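Local coordinates for periplasmic beta-glucosidase (Pseudomonas aeruginosa, PDB 6R5T), which probably hydrolyses terminal, non-reducing beta-D-glucosyl residues with release of beta-D-glucose, as a periplasmic glycoside hydrolase of family 3, at residues A[579-584]-A[667-672]; A[658-663]-A[715-720]. The protein carries 1 engineered substitution. All blocks are in the same frame, centred on the assembly; numbering follows the deposited sequence.

Overall arrangement
Interaction 1 joins the family 3 C-terminal region to the fibronectin type III-like domain, and interaction 2 lies within that domain. Interaction 1 lays the loop 579-584 on the loop 667-672, and interaction 2 pairs neighbouring strands of the domain's sheet; their centres are 11 Å apart. They join directly: L659 N and E672 O, 2.9 Å apart, probably form a backbone hydrogen bond, and R668 NH1 makes a 2.9 Å salt bridge to D661 OD2. The R668 side chain lies about 6 Å, nearest atom to ion, from the magnesium that interaction 2 carries. Along the chain the segments alternate, and both contacts touch the second subunit. Neither includes a residue of the glycan pocket.

Interaction 1: residues A[579-584]-A[667-672]; sequences NHLNTG and SRPVKE
At the junction between the family 3 C-terminal domain and the fibronectin type III-like domain, H580 and L581 of one loop settle on P669 and V670 of another, an example of two irregular segments joined by very few direct polar bonds. The one hydrogen bond between them is V670 N to H580 O, 3.0 Å long and nearly straight at 165°. V670 also reaches across with its side chain. Its CG2 lies over one face of the H580 imidazole, 4.1 Å from the ring centroid and displaced toward the rim, a CH-pi contact. A chi1 of 59° sets H580 CG between the backbone N and carbonyl carbon, bringing the ring to V670, and the in-plane bond from ND1 to L581 O helps fix its rotation. On the other branch, V670 CG1 abuts N582 OD1 at 3.6 Å, the two side chains crossing at about a right angle, while N582 ND2 is held by K264 O of the second subunit. L581 lies against the extended backbone from S667 to P669, mainly with CD2, which is 3.4 Å from S667 O and touches the proline ring, while CD1 comes up to the same carbonyl. Water fills in the polar links. One molecule accepts from N582 N and donates to both S667 OG and R668 O; a second joins T583 N to the same hydroxyl, which also bonds H265 O of the second subunit. A third connects N579 ND2 with E672 OE2, while E672 OE1 forms a 2.7 Å salt bridge with R668 NH2. K671 O, buried without a hydrogen-bond partner, meets N579 CA in a CA-H...O contact of 3.4 Å. With a single direct hydrogen bond, the fit depends largely on apolar contact and bridging water.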
loop_
_atom_site.group_PDB
_atom_site.type_symbol
_atom_site.label_atom_id
_atom_site.label_comp_id
_atom_site.label_asym_id
_atom_site.label_seq_id
_atom_site.Cartn_x
_atom_site.Cartn_y
_atom_site.Cartn_z
ATOM N N ASN A 579 14.956 -3.224 1.844
ATOM C CA ASN A 579 15.246 -4.110 0.683
ATOM C C ASN A 579 14.246 -3.829 -0.420
ATOM O O ASN A 579 13.545 -4.752 -0.924
ATOM C CB ASN A 579 15.318 -5.571 1.109
ATOM C CG ASN A 579 14.094 -6.062 1.851
ATOM O OD1 ASN A 579 13.378 -5.298 2.499
ATOM N ND2 ASN A 579 13.858 -7.381 1.815
ATOM N N HIS A 580 14.157 -2.563 -0.768
ATOM C CA HIS A 580 13.301 -2.098 -1.879
ATOM C C HIS A 580 14.062 -2.152 -3.190
ATOM O O HIS A 580 15.289 -2.281 -3.231
ATOM C CB HIS A 580 12.791 -0.691 -1.549
ATOM C CG HIS A 580 13.858 0.334 -1.343
ATOM N ND1 HIS A 580 14.560 0.915 -2.389
ATOM C CD2 HIS A 580 14.450 0.796 -0.208
ATOM C CE1 HIS A 580 15.456 1.757 -1.883
ATOM N NE2 HIS A 580 15.448 1.669 -0.607
ATOM N N LEU A 581 13.317 -1.984 -4.265
ATOM C CA LEU A 581 13.927 -1.953 -5.624
ATOM C C LEU A 581 14.399 -0.533 -5.955
ATOM O O LEU A 581 13.929 0.486 -5.350
ATOM C CB LEU A 581 12.931 -2.460 -6.662
ATOM C CG LEU A 581 12.340 -3.846 -6.430
ATOM C CD1 LEU A 581 11.526 -4.289 -7.626
ATOM C CD2 LEU A 581 13.392 -4.878 -6.079
ATOM N N ASN A 582 15.327 -0.423 -6.900
ATOM C CA ASN A 582 15.973 0.868 -7.168
ATOM C C ASN A 582 15.014 1.822 -7.900
ATOM O O ASN A 582 15.133 3.001 -7.728
ATOM C CB ASN A 582 17.292 0.638 -7.927
ATOM C CG ASN A 582 18.251 1.789 -7.785
ATOM O OD1 ASN A 582 18.350 2.376 -6.698
ATOM N ND2 ASN A 582 18.940 2.108 -8.883
ATOM N N THR A 583 14.167 1.294 -8.737
ATOM C CA THR A 583 13.394 1.997 -9.787
ATOM C C THR A 583 14.365 2.496 -10.879
ATOM O O THR A 583 15.578 2.335 -10.754
ATOM C CB THR A 583 12.531 3.172 -9.261
ATOM O OG1 THR A 583 13.335 4.348 -9.152
ATOM C CG2 THR A 583 11.869 2.840 -7.948
ATOM N N GLY A 584 13.778 3.035 -11.949
ATOM C CA GLY A 584 14.538 3.669 -13.040
ATOM C C GLY A 584 15.023 5.041 -12.678
ATOM O O GLY A 584 15.879 5.570 -13.367
ATOM N N SER A 667 14.422 -7.130 -11.526
ATOM C CA SER A 667 14.994 -6.031 -10.723
ATOM C C SER A 667 15.121 -6.506 -9.269
ATOM O O SER A 667 14.100 -6.904 -8.682
ATOM C CB SER A 667 14.077 -4.835 -10.809
ATOM O OG SER A 667 14.692 -3.722 -10.180
ATOM N N ARG A 668 16.336 -6.588 -8.746
ATOM C CA ARG A 668 16.572 -7.130 -7.387
ATOM C C ARG A 668 16.801 -5.968 -6.426
ATOM O O ARG A 668 17.186 -4.863 -6.794
ATOM C CB ARG A 668 17.692 -8.167 -7.422
ATOM C CG ARG A 668 17.268 -9.370 -8.273
ATOM C CD ARG A 668 17.988 -10.642 -8.005
ATOM N NE ARG A 668 17.906 -11.012 -6.602
ATOM C CZ ARG A 668 18.797 -11.737 -5.960
ATOM N NH1 ARG A 668 19.903 -12.217 -6.538
ATOM N NH2 ARG A 668 18.577 -12.034 -4.686
ATOM N N PRO A 669 16.570 -6.216 -5.139
ATOM C CA PRO A 669 16.680 -5.161 -4.148
ATOM C C PRO A 669 18.045 -4.500 -4.096
ATOM O O PRO A 669 19.087 -5.062 -4.421
ATOM C CB PRO A 669 16.336 -5.827 -2.831
ATOM C CG PRO A 669 15.531 -7.027 -3.225
ATOM C CD PRO A 669 16.098 -7.486 -4.552
ATOM N N VAL A 670 18.040 -3.266 -3.643
ATOM C CA VAL A 670 19.300 -2.486 -3.525
ATOM C C VAL A 670 20.240 -3.141 -2.491
ATOM O O VAL A 670 21.471 -3.061 -2.694
ATOM C CB VAL A 670 19.020 -1.022 -3.190
ATOM C CG1 VAL A 670 18.242 -0.368 -4.318
ATOM C CG2 VAL A 670 18.308 -0.889 -1.853
ATOM N N LYS A 671 19.673 -3.824 -1.497
ATOM C CA LYS A 671 20.424 -4.607 -0.501
ATOM C C LYS A 671 19.518 -5.702 0.019
ATOM O O LYS A 671 18.294 -5.452 0.162
ATOM C CB LYS A 671 20.690 -3.787 0.781
ATOM C CG LYS A 671 21.735 -2.747 0.590
ATOM C CD LYS A 671 22.199 -2.182 1.865
ATOM C CE LYS A 671 23.395 -1.304 1.627
ATOM N NZ LYS A 671 23.106 -0.221 0.665
ATOM N N GLU A 672 20.096 -6.833 0.409
ATOM C CA GLU A 672 19.337 -7.901 1.061
ATOM C C GLU A 672 20.217 -8.461 2.191
ATOM O O GLU A 672 21.371 -8.798 1.910
ATOM C CB GLU A 672 18.979 -9.026 0.100
ATOM C CG GLU A 672 17.990 -8.627 -0.982
ATOM C CD GLU A 672 17.433 -9.803 -1.781
ATOM O OE1 GLU A 672 18.229 -10.342 -2.582
ATOM O OE2 GLU A 672 16.218 -10.182 -1.626
HETATM O O HOH W 1 15.791 -9.674 1.191
HETATM O O HOH W 2 16.365 -2.717 -8.152
HETATM O O HOH W 3 13.411 -1.271 -10.040
#

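Interaction 2: residues A[658-663]-A[715-720]; sequences YLQDPV and KVFVGL. With MG (magnesium ion), chain F.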
loop_
_atom_site.group_PDB
_atom_site.type_symbol
_atom_site.label_atom_id
_atom_site.label_comp_id
_atom_site.label_asym_id
_atom_site.label_seq_id
_atom_site.Cartn_x
_atom_site.Cartn_y
_atom_site.Cartn_z
ATOM N N TYR A 658 25.141 -7.396 3.764
ATOM C CA TYR A 658 24.078 -7.293 2.750
ATOM C C TYR A 658 24.671 -7.675 1.405
ATOM O O TYR A 658 25.858 -7.420 1.145
ATOM C CB TYR A 658 23.478 -5.882 2.685
ATOM C CG TYR A 658 22.912 -5.427 4.005
ATOM C CD1 TYR A 658 23.693 -4.798 4.948
ATOM C CD2 TYR A 658 21.567 -5.610 4.298
ATOM C CE1 TYR A 658 23.158 -4.369 6.166
ATOM C CE2 TYR A 658 21.029 -5.199 5.502
ATOM C CZ TYR A 658 21.810 -4.547 6.427
ATOM O OH TYR A 658 21.194 -4.224 7.618
ATOM N N LEU A 659 23.820 -8.211 0.545
ATOM C CA LEU A 659 24.211 -8.492 -0.855
ATOM C C LEU A 659 23.340 -7.692 -1.811
ATOM O O LEU A 659 22.129 -7.574 -1.569
ATOM C CB LEU A 659 24.016 -9.981 -1.154
ATOM C CG LEU A 659 25.103 -10.900 -0.621
ATOM C CD1 LEU A 659 24.888 -12.314 -1.102
ATOM C CD2 LEU A 659 26.477 -10.433 -1.042
ATOM N N GLN A 660 23.943 -7.257 -2.904
ATOM C CA GLN A 660 23.160 -6.751 -4.036
ATOM C C GLN A 660 23.554 -7.558 -5.277
ATOM O O GLN A 660 24.769 -7.829 -5.462
ATOM C CB GLN A 660 23.380 -5.267 -4.298
ATOM C CG GLN A 660 22.520 -4.721 -5.435
ATOM C CD GLN A 660 22.845 -3.288 -5.774
ATOM O OE1 GLN A 660 23.840 -2.745 -5.306
ATOM N NE2 GLN A 660 21.980 -2.644 -6.570
ATOM N N ASP A 661 22.567 -7.859 -6.101
ATOM C CA ASP A 661 22.782 -8.477 -7.427
ATOM C C ASP A 661 22.409 -7.426 -8.465
ATOM O O ASP A 661 21.229 -7.277 -8.773
ATOM C CB ASP A 661 21.896 -9.708 -7.535
ATOM C CG ASP A 661 22.026 -10.474 -8.839
ATOM O OD1 ASP A 661 22.814 -10.005 -9.711
ATOM O OD2 ASP A 661 21.300 -11.470 -8.991
ATOM N N PRO A 662 23.366 -6.574 -8.886
ATOM C CA PRO A 662 22.999 -5.375 -9.629
ATOM C C PRO A 662 22.507 -5.588 -11.054
ATOM O O PRO A 662 22.003 -4.613 -11.633
ATOM C CB PRO A 662 24.288 -4.556 -9.599
ATOM C CG PRO A 662 25.373 -5.622 -9.524
ATOM C CD PRO A 662 24.798 -6.626 -8.552
ATOM N N VAL A 663 22.704 -6.786 -11.632
ATOM C CA VAL A 663 22.206 -7.073 -12.991
ATOM C C VAL A 663 21.541 -8.437 -12.920
ATOM O O VAL A 663 22.194 -9.415 -12.576
ATOM C CB VAL A 663 23.319 -7.070 -14.051
ATOM C CG1 VAL A 663 22.716 -7.466 -15.403
ATOM C CG2 VAL A 663 24.039 -5.739 -14.111
ATOM N N LYS A 715 27.591 -7.486 -5.196
ATOM C CA LYS A 715 28.193 -6.483 -4.308
ATOM C C LYS A 715 27.904 -6.941 -2.893
ATOM O O LYS A 715 26.744 -7.306 -2.567
ATOM C CB LYS A 715 27.609 -5.079 -4.536
ATOM C CG LYS A 715 27.843 -4.524 -5.916
ATOM C CD LYS A 715 27.357 -3.078 -6.055
ATOM C CE LYS A 715 28.206 -2.374 -7.092
ATOM N NZ LYS A 715 27.739 -0.995 -7.349
ATOM N N VAL A 716 28.930 -6.941 -2.070
ATOM C CA VAL A 716 28.901 -7.342 -0.655
ATOM C C VAL A 716 29.062 -6.076 0.158
ATOM O O VAL A 716 30.051 -5.364 -0.027
ATOM C CB VAL A 716 30.015 -8.360 -0.325
ATOM C CG1 VAL A 716 29.930 -8.729 1.135
ATOM C CG2 VAL A 716 29.921 -9.594 -1.206
ATOM N N PHE A 717 28.086 -5.765 1.009
ATOM C CA PHE A 717 28.098 -4.557 1.866
ATOM C C PHE A 717 28.207 -4.988 3.316
ATOM O O PHE A 717 27.556 -5.969 3.717
ATOM C CB PHE A 717 26.819 -3.747 1.785
ATOM C CG PHE A 717 26.445 -3.284 0.424
ATOM C CD1 PHE A 717 25.830 -4.146 -0.447
ATOM C CD2 PHE A 717 26.660 -1.966 0.057
ATOM C CE1 PHE A 717 25.436 -3.671 -1.675
ATOM C CE2 PHE A 717 26.295 -1.513 -1.197
ATOM C CZ PHE A 717 25.719 -2.395 -2.072
ATOM N N VAL A 718 29.088 -4.342 4.063
ATOM C CA VAL A 718 29.155 -4.550 5.520
ATOM C C VAL A 718 29.054 -3.220 6.227
ATOM O O VAL A 718 29.569 -2.213 5.717
ATOM C CB VAL A 718 30.426 -5.345 5.904
ATOM C CG1 VAL A 718 30.527 -5.451 7.392
ATOM C CG2 VAL A 718 30.368 -6.737 5.277
ATOM N N GLY A 719 28.362 -3.217 7.343
ATOM C CA GLY A 719 28.307 -2.040 8.214
ATOM C C GLY A 719 27.489 -2.330 9.459
ATOM O O GLY A 719 27.047 -3.465 9.687
ATOM N N LEU A 720 27.362 -1.299 10.285
ATOM C CA LEU A 720 26.613 -1.409 11.567
ATOM C C LEU A 720 25.153 -0.960 11.446
ATOM O O LEU A 720 24.432 -1.003 12.453
ATOM C CB LEU A 720 27.373 -0.591 12.615
ATOM C CG LEU A 720 28.818 -1.000 12.809
ATOM C CD1 LEU A 720 29.430 -0.194 13.941
ATOM C CD2 LEU A 720 28.982 -2.491 13.108
HETATM MG MG MG F . 23.449 -10.660 -11.607
HETATM O O HOH W 4 25.054 -0.665 -5.889
HETATM O O HOH W 5 21.859 -12.072 -11.477
HETATM O O HOH W 6 24.869 -9.118 -11.454
HETATM O O HOH W 7 24.858 -12.019 -10.857
HETATM O O HOH W 8 24.086 -11.257 -13.555
#
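K715, F717 and Y658 bury the most surface here, and their backbones take part in all four hydrogen bonds, with Q660 as the fourth partner. Y658 and F717 form an antiparallel hydrogen-bonded pair, each N donating to the other's O at 2.8 Å. The next such pair, Q660 with K715, repeats the pattern: Q660 N reaches K715 O at 2.8 Å and K715 N reaches Q660 O at 2.9 Å. Side chains of these four residues share one face of the sheet. There Y658 CB meets F717 CB at 4.1 Å. With F717 CG anti to the carbonyl carbon (chi1 -57°), the ring edge lies along Y658 O and Q660 CB, CE1 being 3.7 Å from Q660 CB, while K671 makes a cation-pi contact with the ring. Q660 and K715 run side by side with extended chains, and a water accepts from K715 NZ and donates to Q660 OE1. L659 and V716 share the opposite face. Just past the strand end, D661 OD1 at 2.1 Å and V663 O at 2.0 Å bind magnesium, whose six-fold shell is completed by four waters. The whole is the regular antiparallel ladder of a fibronectin type III-like beta-sandwich, with a magnesium site in the loop that follows one strand.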